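Local coordinates for periplasmic binding protein (Veillonella parvula, PDB 4MO9) that probably binds a solute, perhaps an iron chelate, outside the membrane and hands it to an ABC transporter for import, at residues A[70-73]-A[74-77]; A[76-79]-A[80-83]; A[82-85]-A[86-90]. All coordinates share one frame; numbering follows the deposited sequence.

Contact 1. Residues A[70-73]-A[74-77]; sequences MDTS and LQDY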
# COMPACT_ATOMS: atom_id res chain seq x y z
N MSE A 70 -16.22 11.40 -0.98
CA MSE A 70 -15.10 10.80 -1.69
C MSE A 70 -13.91 11.76 -1.65
O MSE A 70 -14.04 12.93 -2.00
CB MSE A 70 -15.52 10.52 -3.13
CG MSE A 70 -14.39 10.25 -4.12
SE MSE A 70 -13.44 8.58 -3.75
CE MSE A 70 -14.92 7.38 -3.96
N ASP A 71 -12.75 11.28 -1.19
CA ASP A 71 -11.55 12.11 -1.19
C ASP A 71 -10.95 12.12 -2.60
O ASP A 71 -11.45 11.41 -3.49
CB ASP A 71 -10.51 11.61 -0.19
CG ASP A 71 -10.07 10.19 -0.48
OD1 ASP A 71 -10.89 9.39 -0.98
OD2 ASP A 71 -8.88 9.86 -0.22
N THR A 72 -9.89 12.89 -2.81
CA THR A 72 -9.30 13.04 -4.14
C THR A 72 -7.95 12.34 -4.27
O THR A 72 -7.23 12.54 -5.26
CB THR A 72 -9.10 14.51 -4.52
OG1 THR A 72 -8.12 15.09 -3.65
CG2 THR A 72 -10.39 15.27 -4.38
N SER A 73 -7.61 11.53 -3.27
CA SER A 73 -6.35 10.80 -3.25
C SER A 73 -6.12 9.95 -4.52
O SER A 73 -5.06 10.05 -5.16
CB SER A 73 -6.27 9.94 -1.98
OG SER A 73 -5.21 9.02 -2.04
N LEU A 74 -7.12 9.16 -4.90
CA LEU A 74 -7.00 8.34 -6.11
C LEU A 74 -6.87 9.22 -7.35
O LEU A 74 -5.93 9.05 -8.14
CB LEU A 74 -8.20 7.38 -6.26
CG LEU A 74 -8.40 6.29 -5.20
CD1 LEU A 74 -9.69 5.52 -5.45
CD2 LEU A 74 -7.22 5.33 -5.18
N GLN A 75 -7.80 10.16 -7.50
CA GLN A 75 -7.80 11.07 -8.65
C GLN A 75 -6.46 11.80 -8.84
O GLN A 75 -5.99 11.98 -9.97
CB GLN A 75 -8.92 12.11 -8.52
CG GLN A 75 -10.34 11.54 -8.41
CD GLN A 75 -10.77 11.23 -6.98
OE1 GLN A 75 -10.07 10.56 -6.22
NE2 GLN A 75 -11.95 11.74 -6.60
N ASP A 76 -5.85 12.22 -7.73
CA ASP A 76 -4.66 13.06 -7.79
C ASP A 76 -3.34 12.28 -7.83
O ASP A 76 -2.39 12.71 -8.47
CB ASP A 76 -4.64 14.03 -6.60
CG ASP A 76 -5.76 15.06 -6.66
OD1 ASP A 76 -6.42 15.17 -7.72
OD2 ASP A 76 -5.97 15.75 -5.65
N TYR A 77 -3.28 11.14 -7.15
CA TYR A 77 -2.01 10.46 -6.94
C TYR A 77 -1.98 9.04 -7.48
O TYR A 77 -0.92 8.41 -7.51
CB TYR A 77 -1.66 10.45 -5.45
CG TYR A 77 -1.59 11.83 -4.85
CD1 TYR A 77 -0.70 12.77 -5.33
CD2 TYR A 77 -2.42 12.19 -3.79
CE1 TYR A 77 -0.63 14.04 -4.79
CE2 TYR A 77 -2.36 13.46 -3.23
CZ TYR A 77 -1.46 14.38 -3.73
OH TYR A 77 -1.39 15.64 -3.19

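Contact 2. Residues A[76-79]-A[80-83]; sequences DYRA and DMWK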
# COMPACT_ATOMS: atom_id res chain seq x y z
N ASP A 76 -5.85 12.22 -7.73
CA ASP A 76 -4.66 13.06 -7.79
C ASP A 76 -3.34 12.28 -7.83
O ASP A 76 -2.39 12.71 -8.47
CB ASP A 76 -4.64 14.03 -6.60
CG ASP A 76 -5.76 15.06 -6.66
OD1 ASP A 76 -6.42 15.17 -7.72
OD2 ASP A 76 -5.97 15.75 -5.65
N TYR A 77 -3.28 11.14 -7.15
CA TYR A 77 -2.01 10.46 -6.94
C TYR A 77 -1.98 9.04 -7.48
O TYR A 77 -0.92 8.41 -7.51
CB TYR A 77 -1.66 10.45 -5.45
CG TYR A 77 -1.59 11.83 -4.85
CD1 TYR A 77 -0.70 12.77 -5.33
CD2 TYR A 77 -2.42 12.19 -3.79
CE1 TYR A 77 -0.63 14.04 -4.79
CE2 TYR A 77 -2.36 13.46 -3.23
CZ TYR A 77 -1.46 14.38 -3.73
OH TYR A 77 -1.39 15.64 -3.19
N ARG A 78 -3.14 8.53 -7.87
CA ARG A 78 -3.25 7.18 -8.40
C ARG A 78 -4.26 7.17 -9.54
O ARG A 78 -5.21 6.37 -9.54
CB ARG A 78 -3.64 6.20 -7.28
CG ARG A 78 -2.52 5.95 -6.26
CD ARG A 78 -3.02 5.65 -4.86
NE ARG A 78 -3.18 6.86 -4.05
CZ ARG A 78 -2.20 7.44 -3.36
NH1 ARG A 78 -2.44 8.54 -2.65
NH2 ARG A 78 -0.97 6.94 -3.38
N ALA A 79 -4.08 8.06 -10.51
CA ALA A 79 -5.12 8.30 -11.51
C ALA A 79 -5.41 7.08 -12.37
O ALA A 79 -6.52 6.92 -12.89
CB ALA A 79 -4.77 9.50 -12.39
N ASP A 80 -4.42 6.20 -12.54
CA ASP A 80 -4.67 5.01 -13.34
C ASP A 80 -5.70 4.12 -12.65
O ASP A 80 -6.57 3.54 -13.31
CB ASP A 80 -3.38 4.25 -13.67
CG ASP A 80 -2.67 3.73 -12.43
OD1 ASP A 80 -2.63 4.46 -11.41
OD2 ASP A 80 -2.12 2.60 -12.50
N MSE A 81 -5.62 4.03 -11.32
CA MSE A 81 -6.62 3.29 -10.56
C MSE A 81 -7.99 3.97 -10.64
O MSE A 81 -9.02 3.32 -10.83
CB MSE A 81 -6.18 3.14 -9.10
CG MSE A 81 -5.00 2.21 -8.89
SE MSE A 81 -4.50 2.15 -7.01
CE MSE A 81 -3.32 0.59 -7.10
N TRP A 82 -8.00 5.30 -10.51
CA TRP A 82 -9.24 6.06 -10.62
C TRP A 82 -9.95 5.83 -11.95
O TRP A 82 -11.18 5.64 -11.96
CB TRP A 82 -8.98 7.56 -10.41
CG TRP A 82 -10.24 8.38 -10.41
CD1 TRP A 82 -10.60 9.33 -11.31
CD2 TRP A 82 -11.30 8.30 -9.46
NE1 TRP A 82 -11.84 9.85 -10.98
CE2 TRP A 82 -12.29 9.23 -9.84
CE3 TRP A 82 -11.52 7.53 -8.31
CZ2 TRP A 82 -13.47 9.42 -9.12
CZ3 TRP A 82 -12.69 7.70 -7.60
CH2 TRP A 82 -13.65 8.64 -8.00
N LYS A 83 -9.21 5.82 -13.06
CA LYS A 83 -9.83 5.57 -14.36
C LYS A 83 -10.41 4.17 -14.43
O LYS A 83 -11.52 3.96 -14.92
CB LYS A 83 -8.81 5.70 -15.51
CG LYS A 83 -8.12 7.04 -15.64
CD LYS A 83 -7.01 6.93 -16.71
CE LYS A 83 -5.75 7.69 -16.30
NZ LYS A 83 -4.52 7.06 -16.85

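Contact 3. Residues A[82-85]-A[86-90]; sequences WKHF and TAEMP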
# COMPACT_ATOMS: atom_id res chain seq x y z
N TRP A 82 -8.00 5.30 -10.51
CA TRP A 82 -9.24 6.06 -10.62
C TRP A 82 -9.95 5.83 -11.95
O TRP A 82 -11.18 5.64 -11.96
CB TRP A 82 -8.98 7.56 -10.41
CG TRP A 82 -10.24 8.38 -10.41
CD1 TRP A 82 -10.60 9.33 -11.31
CD2 TRP A 82 -11.30 8.30 -9.46
NE1 TRP A 82 -11.84 9.85 -10.98
CE2 TRP A 82 -12.29 9.23 -9.84
CE3 TRP A 82 -11.52 7.53 -8.31
CZ2 TRP A 82 -13.47 9.42 -9.12
CZ3 TRP A 82 -12.69 7.70 -7.60
CH2 TRP A 82 -13.65 8.64 -8.00
N LYS A 83 -9.21 5.82 -13.06
CA LYS A 83 -9.83 5.57 -14.36
C LYS A 83 -10.41 4.17 -14.43
O LYS A 83 -11.52 3.96 -14.92
CB LYS A 83 -8.81 5.70 -15.51
CG LYS A 83 -8.12 7.04 -15.64
CD LYS A 83 -7.01 6.93 -16.71
CE LYS A 83 -5.75 7.69 -16.30
NZ LYS A 83 -4.52 7.06 -16.85
N HIS A 84 -9.64 3.20 -13.96
CA HIS A 84 -10.04 1.80 -14.05
C HIS A 84 -11.30 1.57 -13.20
O HIS A 84 -12.27 0.97 -13.65
CB HIS A 84 -8.91 0.91 -13.55
CG HIS A 84 -9.15 -0.55 -13.74
ND1 HIS A 84 -9.18 -1.14 -14.99
CD2 HIS A 84 -9.39 -1.54 -12.85
CE1 HIS A 84 -9.43 -2.43 -14.85
NE2 HIS A 84 -9.56 -2.70 -13.57
N PHE A 85 -11.27 2.08 -11.97
CA PHE A 85 -12.35 1.84 -11.04
C PHE A 85 -13.62 2.55 -11.48
O PHE A 85 -14.71 1.97 -11.42
CB PHE A 85 -11.95 2.26 -9.62
CG PHE A 85 -10.77 1.50 -9.06
CD1 PHE A 85 -10.28 0.36 -9.70
CD2 PHE A 85 -10.15 1.93 -7.89
CE1 PHE A 85 -9.19 -0.33 -9.18
CE2 PHE A 85 -9.05 1.24 -7.36
CZ PHE A 85 -8.57 0.11 -8.01
N THR A 86 -13.50 3.79 -11.93
CA THR A 86 -14.67 4.56 -12.36
C THR A 86 -15.26 3.99 -13.64
O THR A 86 -16.47 4.05 -13.86
CB THR A 86 -14.38 6.08 -12.49
OG1 THR A 86 -13.29 6.30 -13.38
CG2 THR A 86 -14.06 6.67 -11.14
N ALA A 87 -14.41 3.42 -14.48
CA ALA A 87 -14.88 2.78 -15.71
C ALA A 87 -15.83 1.64 -15.38
O ALA A 87 -16.85 1.45 -16.04
CB ALA A 87 -13.71 2.27 -16.54
N GLU A 88 -15.49 0.88 -14.34
CA GLU A 88 -16.27 -0.30 -13.98
C GLU A 88 -17.36 0.01 -12.95
O GLU A 88 -18.33 -0.73 -12.83
CB GLU A 88 -15.34 -1.42 -13.49
CG GLU A 88 -14.20 -1.70 -14.47
CD GLU A 88 -13.44 -2.98 -14.18
OE1 GLU A 88 -13.54 -3.50 -13.04
OE2 GLU A 88 -12.73 -3.47 -15.09
N MSE A 89 -17.19 1.12 -12.23
CA MSE A 89 -18.15 1.54 -11.21
C MSE A 89 -18.34 3.06 -11.30
O MSE A 89 -17.86 3.80 -10.45
CB MSE A 89 -17.63 1.16 -9.82
CG MSE A 89 -18.58 1.45 -8.68
SE MSE A 89 -17.88 0.72 -7.02
CE MSE A 89 -18.37 -1.15 -7.38
N PRO A 90 -19.03 3.53 -12.35
CA PRO A 90 -19.13 4.97 -12.63
C PRO A 90 -19.76 5.79 -11.51
O PRO A 90 -19.54 7.00 -11.44
CB PRO A 90 -19.99 5.04 -13.90
CG PRO A 90 -20.67 3.69 -14.00
CD PRO A 90 -19.71 2.72 -13.38

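Contact 1. Residues A[70-73]-A[74-77]
Gln75 reaches back to the loop at Asp71, and Asp76 reaches back to Thr72. Both contacts belong to the first turn of helix 73-77, where the chain comes off its strand. The tight part lies toward Met70, Asp71, Ser73 and Leu74, all buried. The Gln75 chain bends at chi2 (89°), which turns its amide over the loop. There NE2 donates to Asp71 O at 3.2 Å. The bond is far from straight, and the donor stands tilted from the carbonyl plane. The amide also packs on backbone and side chain: OE1 lies 3.3 Å from Thr72 CA, and NE2 lies 3.8 Å from CG of Met70, a selenomethionine. Two backbone bonds close the turn, Asp76 N to Thr72 O at 2.8 Å and Tyr77 N to Ser73 O at 2.9 Å.

The looser side carries Asp76 and Tyr77, both exposed. Thr72 OG1 donates to Asp76 OD2 at 3.0 Å. It meets the carboxylate from above its plane, 57° out of it. Thr72 is at the N-cap position, yet its hydroxyl goes to this carboxylate and makes no capping bond. Asp76 CB lies over the centre of one face of the Tyr77 ring. Tyr77 CB touches Ser73 O at 3.4 Å.

The buried polar ends turn to a second loop. Asp71 OD1 and Ser73 OG both bond to Ser46, OD1 to its hydroxyl and OG to its carbonyl. Ser73 also touches the bound trimethylamine oxide, so this turn forms part of the pocket wall. The contact follows strand 67-69, an outermost strand of the four-stranded parallel sheet. Trp82 of helix 79-88 covers Met70, Leu74 and Gln75.

Contact 2. Residues A[76-79]-A[80-83]
Met81 turns its CG anti to its own carbonyl carbon (chi1 -70°) and runs extended, which brings SE of this selenomethionine to 4.1 Å from Arg78 CB. Lys83 is folded differently. Its chain bends at chi3 (-140°) and runs past the Ala79 carbonyl oxygen, with CG 3.2 Å and CE 3.6 Å from Ala79 O. Its NZ goes on to a salt bridge with Glu279 and a hydrogen bond with Tyr266.

Arg78 leaves helical backbone angles after helix 73-77 and takes the N-cap position of helix 79-88. Its carbonyl starts the new helix. Trp82 N donates to Arg78 O at 3.1 Å in the carbonyl plane, and Met81 N adds a weak bond. Lys83 N bonds to Ala79 O at 2.9 Å. Asp80 OD1 also packs close to the Arg78 carbonyl, while OD2 accepts from Phe278 N.

The Arg78 guanidinium leads away from this turn. Tyr77 CB lies 3.5 Å above one of its faces, toward the rim. Its NH1 bonds to Ser73 OG, and the side chain comes within about 3 Å of the bound trimethylamine oxide. Backbone bonds therefore hold the junction, and the charged ends serve other partners. A guanidinium so placed would probably suit a polar or negatively charged group in the pocket.

Contact 3. Residues A[82-85]-A[86-90]
Thr86 meets Trp82 with both branches of its side chain. The hydrogen bonds come first. Thr86 OG1, set between its backbone N and carbonyl carbon (chi1 56°), donates to Trp82 O at 2.6 Å. Thr86 N reaches the same oxygen at 3.0 Å from the opposite face of the carbonyl plane, so two donors of one residue grip it. Further along, Met89 N closes on Phe85 O at 2.7 Å, just as the chain leaves the helix.

The second kind is CH-pi. Thr86 CG2 stands over the Trp82 six-membered ring, 3.4 Å from its centroid and 13° off the normal. Gln75 CG covers the other face, 3.3 Å from Trp82 CE2. With an alanine here, Thr86 and Gln75 would probably lose the plate between them, and a gap would open between the two helices.

The third kind is polar packing. Glu88 OE2 lies 3.5 Å from His84 CE1, with ring and carboxylate planes 47° apart. Both side chains bond to Ser359, His84 NE2 to its carbonyl and Glu88 OE2 to its hydroxyl.

Residues 82-88 are the later turns of helix 79-88, and Met89 and Pro90 lead out of it. Phe85 stacks on Phe358 and His84 on Phe278, both outside the helix. On the Trp82 side the helix rests against helix 73-77.

Overall arrangement
The three contacts run in series along two consecutive helices, 73-77 and 79-88. Contacts 1 and 2 share helix 73-77, and contacts 2 and 3 share helix 79-88. All three are partly buried, but contact 1 has the most buried residues, four of eight, while contact 3 has three exposed ones and lies farthest from the chain centre. Contacts 1 and 2 hold Ser73 and Arg78 of the ligand pocket respectively, whereas in contact 3 Trp82 is about 13 Å from the bound trimethylamine oxide. Contact 1 combines polar side-chain bonds with a helix start, contact 2 is mostly backbone, and contact 3 adds aromatic packing. Trp82, in contacts 2 and 3, also packs on contact 1.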